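Local coordinates for protein putative fimbrium tip subunit Fim1F (Parabacteroides distasonis, PDB 3R4R) that probably forms part of the tip of fimbriae, the filamentous surface appendages that mediate cell adhesion and biofilm formation, at residues A[101-106]-A[112-117]; A[49-52]-A[58-61]. All blocks are in the same frame, centred on the assembly; numbering follows the deposited sequence.

Two short-range closures in series show how a β-rich subunit pairs two strands as a hairpin and then folds a loop back onto the same sheet. Coming from the N terminus, contact 2 closes first: strand 46-52 turns back into strand 58-65, and residues 49-52 and 58-61 pair as a β hairpin. Contact 1 closes later, where the loop segment 112-117 returns to the end of strand 96-104, at 101-106. Neither contact encloses or crosses the other. They meet because strands 46-52 and 96-104 are antiparallel neighbours, with Ala50 bonded to Leu101 through their backbones, and because the Arg58 guanidinium reaches the backbone carbonyl of Asp115, tying hairpin to loop.

Contact 1: A[101-106]-A[112-117]; sequences LVVANA and SPFDNL
The ring of Phe114 meets the end of strand 96-104, and the turn that follows it, with its far rim. Its CZ lies 3.6 Å from Val103 CG1, which approaches obliquely, while Ala106 CB sits at the ring edge, close to its plane, 3.7 Å from Phe114 CZ. Val103 sends CG1 to the ring because this branch is anti to its backbone N (chi1 -178°). Beside these apolar contacts Pro113 CD rests 3.3 Å from the carbonyl oxygen of Ala106. Pro113 also touches one face of the neighbouring Phe114 ring, its CG standing 3.7 Å above the plane and offset toward the rim.

No hydrogen bond joins the two segments, so the ring is probably placed by the fold of its loop together with its other neighbours. Ser112 OG accepts from Phe114 N at 3.1 Å (155° at the hydrogen), making an ST turn, and donates to Asp115 OD1 at 2.7 Å, meeting that oxygen from above the carboxylate plane. Asn63 also bonds to the same oxygen. Two overlapping type I turns, Ser112 to Asp115 and Phe114 to Leu117, share Phe114 and Asp115. Farther out, the His48 ring meets Phe114 with the planes at about 45°, Tyr127 and Ile203 add contacts, and Ile145 of the adjacent strand packs on Val103.

The division of labour is plain: polar bonds within the loop, with help from Asn63, probably hold its shape, while the closure itself rests on apolar packing of Phe114, with Pro113 against the Ala106 carbonyl.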
ATOM      1  N   LEU A 101     -12.686   0.589   8.666  1.00 40.80           N
ATOM      2  CA  LEU A 101     -11.710   0.905   7.603  1.00 39.42           C
ATOM      3  C   LEU A 101     -10.478   1.602   8.207  1.00 39.65           C
ATOM      4  O   LEU A 101     -10.624   2.567   8.957  1.00 38.58           O
ATOM      5  CB  LEU A 101     -12.342   1.797   6.489  1.00 38.79           C
ATOM      6  CG  LEU A 101     -11.392   2.228   5.344  1.00 41.58           C
ATOM      7  CD1 LEU A 101     -11.185   1.113   4.358  1.00 42.23           C
ATOM      8  CD2 LEU A 101     -11.932   3.412   4.603  1.00 43.55           C
ATOM      9  N   VAL A 102      -9.277   1.118   7.883  1.00 35.79           N
ATOM     10  CA  VAL A 102      -8.044   1.705   8.417  1.00 34.28           C
ATOM     11  C   VAL A 102      -7.179   2.233   7.251  1.00 35.75           C
ATOM     12  O   VAL A 102      -6.951   1.510   6.284  1.00 35.54           O
ATOM     13  CB  VAL A 102      -7.277   0.654   9.280  1.00 39.67           C
ATOM     14  CG1 VAL A 102      -5.981   1.228   9.845  1.00 38.80           C
ATOM     15  CG2 VAL A 102      -8.156   0.098  10.404  1.00 41.16           C
ATOM     16  N   VAL A 103      -6.752   3.496   7.321  1.00 30.87           N
ATOM     17  CA  VAL A 103      -5.825   4.081   6.345  1.00 29.75           C
ATOM     18  C   VAL A 103      -4.557   4.427   7.128  1.00 35.36           C
ATOM     19  O   VAL A 103      -4.602   5.294   8.002  1.00 36.21           O
ATOM     20  CB  VAL A 103      -6.353   5.274   5.512  1.00 32.96           C
ATOM     21  CG1 VAL A 103      -5.294   5.745   4.499  1.00 31.10           C
ATOM     22  CG2 VAL A 103      -7.653   4.922   4.804  1.00 33.25           C
ATOM     23  N   ALA A 104      -3.452   3.709   6.872  1.00 30.72           N
ATOM     24  CA  ALA A 104      -2.208   3.919   7.605  1.00 29.86           C
ATOM     25  C   ALA A 104      -1.223   4.795   6.827  1.00 34.61           C
ATOM     26  O   ALA A 104      -1.118   4.667   5.614  1.00 33.24           O
ATOM     27  CB  ALA A 104      -1.564   2.579   7.919  1.00 30.21           C
ATOM     28  N   ASN A 105      -0.509   5.682   7.560  1.00 33.02           N
ATOM     29  CA  ASN A 105       0.599   6.582   7.169  1.00 32.31           C
ATOM     30  C   ASN A 105       0.201   7.642   6.146  1.00 34.60           C
ATOM     31  O   ASN A 105       1.067   8.109   5.396  1.00 32.71           O
ATOM     32  CB  ASN A 105       1.779   5.782   6.593  1.00 32.86           C
ATOM     33  CG  ASN A 105       2.453   4.878   7.584  1.00 26.13           C
ATOM     34  OD1 ASN A 105       2.548   5.157   8.780  1.00 32.88           O
ATOM     35  ND2 ASN A 105       3.059   3.859   7.086  1.00 23.89           N
ATOM     36  N   ALA A 106      -1.057   8.138   6.212  1.00 34.34           N
ATOM     37  CA  ALA A 106      -1.582   9.183   5.297  1.00 32.25           C
ATOM     38  C   ALA A 106      -2.061  10.434   6.070  1.00 37.44           C
ATOM     39  O   ALA A 106      -2.426  11.429   5.447  1.00 37.49           O
ATOM     40  CB  ALA A 106      -2.715   8.618   4.470  1.00 32.39           C
ATOM     41  N   SER A 112      -6.328  14.120   9.680  1.00 35.58           N
ATOM     42  CA  SER A 112      -6.127  13.357   8.448  1.00 33.62           C
ATOM     43  C   SER A 112      -6.869  14.020   7.282  1.00 40.02           C
ATOM     44  O   SER A 112      -7.848  14.743   7.505  1.00 41.25           O
ATOM     45  CB  SER A 112      -6.583  11.910   8.598  1.00 34.74           C
ATOM     46  OG  SER A 112      -7.971  11.751   8.351  1.00 39.06           O
ATOM     47  N   PRO A 113      -6.478  13.726   6.018  1.00 35.58           N
ATOM     48  CA  PRO A 113      -7.254  14.261   4.877  1.00 36.28           C
ATOM     49  C   PRO A 113      -8.665  13.605   4.715  1.00 39.89           C
ATOM     50  O   PRO A 113      -9.405  13.996   3.820  1.00 41.99           O
ATOM     51  CB  PRO A 113      -6.359  13.914   3.667  1.00 36.79           C
ATOM     52  CG  PRO A 113      -5.520  12.816   4.094  1.00 37.74           C
ATOM     53  CD  PRO A 113      -5.324  12.927   5.561  1.00 33.34           C
ATOM     54  N   PHE A 114      -9.054  12.649   5.594  1.00 34.80           N
ATOM     55  CA  PHE A 114     -10.316  11.892   5.503  1.00 32.49           C
ATOM     56  C   PHE A 114     -11.351  12.326   6.544  1.00 36.38           C
ATOM     57  O   PHE A 114     -12.469  11.776   6.574  1.00 36.31           O
ATOM     58  CB  PHE A 114     -10.009  10.395   5.706  1.00 31.94           C
ATOM     59  CG  PHE A 114      -8.708   9.945   5.072  1.00 30.33           C
ATOM     60  CD1 PHE A 114      -8.602   9.786   3.700  1.00 30.97           C
ATOM     61  CD2 PHE A 114      -7.595   9.671   5.851  1.00 32.02           C
ATOM     62  CE1 PHE A 114      -7.389   9.435   3.113  1.00 29.99           C
ATOM     63  CE2 PHE A 114      -6.380   9.307   5.261  1.00 31.35           C
ATOM     64  CZ  PHE A 114      -6.292   9.192   3.892  1.00 27.96           C
ATOM     65  N   ASP A 115     -10.985  13.304   7.396  1.00 31.68           N
ATOM     66  CA  ASP A 115     -11.805  13.782   8.506  1.00 33.82           C
ATOM     67  C   ASP A 115     -13.172  14.349   8.084  1.00 39.50           C
ATOM     68  O   ASP A 115     -14.114  14.247   8.876  1.00 40.83           O
ATOM     69  CB  ASP A 115     -11.071  14.878   9.283  1.00 36.40           C
ATOM     70  CG  ASP A 115      -9.887  14.394  10.072  1.00 40.07           C
ATOM     71  OD1 ASP A 115      -9.591  13.191  10.018  1.00 41.72           O
ATOM     72  OD2 ASP A 115      -9.290  15.203  10.787  1.00 47.86           O
ATOM     73  N   ASN A 116     -13.291  14.915   6.889  1.00 35.95           N
ATOM     74  CA  ASN A 116     -14.545  15.499   6.422  1.00 37.92           C
ATOM     75  C   ASN A 116     -15.369  14.498   5.589  1.00 40.74           C
ATOM     76  O   ASN A 116     -16.408  14.887   5.054  1.00 40.66           O
ATOM     77  CB  ASN A 116     -14.275  16.773   5.591  1.00 41.15           C
ATOM     78  CG  ASN A 116     -13.308  16.566   4.443  1.00 67.15           C
ATOM     79  OD1 ASN A 116     -12.388  15.719   4.485  1.00 55.70           O
ATOM     80  ND2 ASN A 116     -13.446  17.403   3.422  1.00 58.78           N
ATOM     81  N   LEU A 117     -14.922  13.233   5.468  1.00 36.85           N
ATOM     82  CA  LEU A 117     -15.626  12.193   4.688  1.00 36.30           C
ATOM     83  C   LEU A 117     -16.687  11.551   5.600  1.00 43.28           C
ATOM     84  O   LEU A 117     -16.364  10.861   6.559  1.00 42.27           O
ATOM     85  CB  LEU A 117     -14.631  11.166   4.114  1.00 34.12           C
ATOM     86  CG  LEU A 117     -13.476  11.727   3.269  1.00 36.41           C
ATOM     87  CD1 LEU A 117     -12.563  10.612   2.815  1.00 35.42           C
ATOM     88  CD2 LEU A 117     -13.987  12.519   2.055  1.00 37.59           C
TER

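Contact 2: A[49-52]-A[58-61]; sequences VAVF and RIYF
Val51 donates its N-H to Tyr60 O at 2.8 Å, nearly straight at 168°, and its own carbonyl oxygen takes two donors from the opposite strand. Ile59 N binds Val51 O at 2.8 Å, whereas Tyr60 N reaches the same oxygen by a weak bond of 3.3 Å. With Ile59 and Tyr60 both set against Val51, this is a classic β bulge in an antiparallel hairpin. Non-hydrogen-bonded pairs flank it, Ala50 with Phe61 and Phe52 with Arg58, and Phe61 CA adds a CA-H...O contact of 3.0 Å to Val49 O.

Most side chains divide between two faces. Val51, on the face of Tyr60, reaches both bulge residues: CG1 meets Ile59 CG1 at 3.8 Å, and CG2 lies 3.9 Å from Tyr60 CD2. Leu85 of strand 78-90 packs on Val51 and Tyr60 from beyond. On the other face Phe52 CE1 touches Arg58 CB at 3.7 Å, the two side chains crossing at a slant, and the ring also meets Tyr120 edge-to-face. Arg58 starts out extended and bends at chi3 (62°), which turns its guanidinium away from the hairpin partner; there Phe61 CD1 stands 3.5 Å above the centre of the guanidinium plane. The guanidinium is bonded to Asp115 O and Tyr127 OH.

With Phe52 replaced by an alanine, the aliphatic stem of Arg58 would probably lose its ring contact and Tyr120 its edge-to-face mate, opening a gap on this face.

The bulge thus lets one carbonyl take a firm bond from Ile59 and a weak one from Tyr60, while the arginine joins an apolar stem on the sheet to a charged head that bonds the 112-117 loop.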
ATOM      1  N   VAL A  49      -8.741   5.628  11.520  1.00 32.60           N
ATOM      2  CA  VAL A  49      -9.668   4.511  11.694  1.00 33.22           C
ATOM      3  C   VAL A  49     -11.075   5.083  11.613  1.00 36.02           C
ATOM      4  O   VAL A  49     -11.383   6.084  12.258  1.00 36.16           O
ATOM      5  CB  VAL A  49      -9.398   3.725  13.015  1.00 38.10           C
ATOM      6  CG1 VAL A  49     -10.471   2.679  13.287  1.00 39.01           C
ATOM      7  CG2 VAL A  49      -8.013   3.082  12.992  1.00 36.97           C
ATOM      8  N   ALA A  50     -11.890   4.487  10.761  1.00 33.02           N
ATOM      9  CA  ALA A  50     -13.263   4.900  10.545  1.00 34.28           C
ATOM     10  C   ALA A  50     -14.197   3.733  10.813  1.00 39.98           C
ATOM     11  O   ALA A  50     -13.885   2.614  10.415  1.00 39.63           O
ATOM     12  CB  ALA A  50     -13.431   5.428   9.117  1.00 33.79           C
ATOM     13  N   VAL A  51     -15.322   3.982  11.508  1.00 38.81           N
ATOM     14  CA  VAL A  51     -16.349   2.977  11.826  1.00 42.00           C
ATOM     15  C   VAL A  51     -17.663   3.424  11.161  1.00 47.17           C
ATOM     16  O   VAL A  51     -18.081   4.575  11.324  1.00 47.26           O
ATOM     17  CB  VAL A  51     -16.517   2.727  13.362  1.00 47.98           C
ATOM     18  CG1 VAL A  51     -17.639   1.738  13.649  1.00 50.16           C
ATOM     19  CG2 VAL A  51     -15.211   2.242  13.991  1.00 47.12           C
ATOM     20  N   PHE A  52     -18.292   2.510  10.406  1.00 45.07           N
ATOM     21  CA  PHE A  52     -19.517   2.784   9.652  1.00 45.87           C
ATOM     22  C   PHE A  52     -20.647   1.867  10.030  1.00 52.75           C
ATOM     23  O   PHE A  52     -20.392   0.698  10.324  1.00 52.76           O
ATOM     24  CB  PHE A  52     -19.272   2.621   8.134  1.00 45.90           C
ATOM     25  CG  PHE A  52     -18.132   3.410   7.563  1.00 44.99           C
ATOM     26  CD1 PHE A  52     -18.335   4.691   7.061  1.00 46.28           C
ATOM     27  CD2 PHE A  52     -16.854   2.859   7.480  1.00 46.68           C
ATOM     28  CE1 PHE A  52     -17.277   5.423   6.525  1.00 45.14           C
ATOM     29  CE2 PHE A  52     -15.795   3.588   6.939  1.00 47.21           C
ATOM     30  CZ  PHE A  52     -16.011   4.865   6.465  1.00 44.37           C
ATOM     31  N   ARG A  58     -20.626   7.107   8.459  1.00 45.53           N
ATOM     32  CA  ARG A  58     -19.555   7.048   9.442  1.00 44.54           C
ATOM     33  C   ARG A  58     -20.115   7.477  10.783  1.00 50.80           C
ATOM     34  O   ARG A  58     -20.719   8.542  10.878  1.00 50.92           O
ATOM     35  CB  ARG A  58     -18.335   7.895   9.031  1.00 42.28           C
ATOM     36  CG  ARG A  58     -17.091   7.601   9.891  1.00 44.16           C
ATOM     37  CD  ARG A  58     -15.926   8.484   9.532  1.00 48.22           C
ATOM     38  NE  ARG A  58     -16.213   9.908   9.751  1.00 48.60           N
ATOM     39  CZ  ARG A  58     -15.399  10.894   9.389  1.00 56.18           C
ATOM     40  NH1 ARG A  58     -14.276  10.632   8.731  1.00 44.85           N
ATOM     41  NH2 ARG A  58     -15.737  12.156   9.618  1.00 44.30           N
ATOM     42  N   ILE A  59     -19.969   6.603  11.801  1.00 48.74           N
ATOM     43  CA  ILE A  59     -20.464   6.865  13.154  1.00 49.54           C
ATOM     44  C   ILE A  59     -19.279   7.279  14.056  1.00 54.40           C
ATOM     45  O   ILE A  59     -19.479   8.025  15.001  1.00 55.94           O
ATOM     46  CB  ILE A  59     -21.247   5.656  13.760  1.00 53.92           C
ATOM     47  CG1 ILE A  59     -20.349   4.392  13.943  1.00 53.47           C
ATOM     48  CG2 ILE A  59     -22.537   5.354  12.951  1.00 53.68           C
ATOM     49  CD1 ILE A  59     -20.934   3.265  14.793  1.00 61.27           C
ATOM     50  N   TYR A  60     -18.056   6.832  13.744  1.00 48.81           N
ATOM     51  CA  TYR A  60     -16.874   7.139  14.545  1.00 48.08           C
ATOM     52  C   TYR A  60     -15.631   7.211  13.672  1.00 50.34           C
ATOM     53  O   TYR A  60     -15.531   6.477  12.677  1.00 50.43           O
ATOM     54  CB  TYR A  60     -16.703   6.040  15.632  1.00 50.46           C
ATOM     55  CG  TYR A  60     -15.441   6.102  16.482  1.00 51.07           C
ATOM     56  CD1 TYR A  60     -15.408   6.828  17.663  1.00 55.55           C
ATOM     57  CD2 TYR A  60     -14.301   5.386  16.131  1.00 50.07           C
ATOM     58  CE1 TYR A  60     -14.259   6.884  18.452  1.00 57.06           C
ATOM     59  CE2 TYR A  60     -13.139   5.441  16.908  1.00 51.26           C
ATOM     60  CZ  TYR A  60     -13.135   6.167  18.089  1.00 62.52           C
ATOM     61  OH  TYR A  60     -12.020   6.211  18.904  1.00 65.44           O
ATOM     62  N   PHE A  61     -14.662   8.059  14.071  1.00 43.29           N
ATOM     63  CA  PHE A  61     -13.350   8.091  13.437  1.00 40.14           C
ATOM     64  C   PHE A  61     -12.324   8.561  14.471  1.00 43.98           C
ATOM     65  O   PHE A  61     -12.657   9.368  15.339  1.00 44.89           O
ATOM     66  CB  PHE A  61     -13.300   8.961  12.154  1.00 39.65           C
ATOM     67  CG  PHE A  61     -12.983  10.421  12.365  1.00 39.41           C
ATOM     68  CD1 PHE A  61     -13.995  11.337  12.621  1.00 42.39           C
ATOM     69  CD2 PHE A  61     -11.668  10.871  12.344  1.00 37.10           C
ATOM     70  CE1 PHE A  61     -13.698  12.679  12.858  1.00 42.89           C
ATOM     71  CE2 PHE A  61     -11.371  12.206  12.605  1.00 40.02           C
ATOM     72  CZ  PHE A  61     -12.388  13.107  12.849  1.00 39.05           C
TER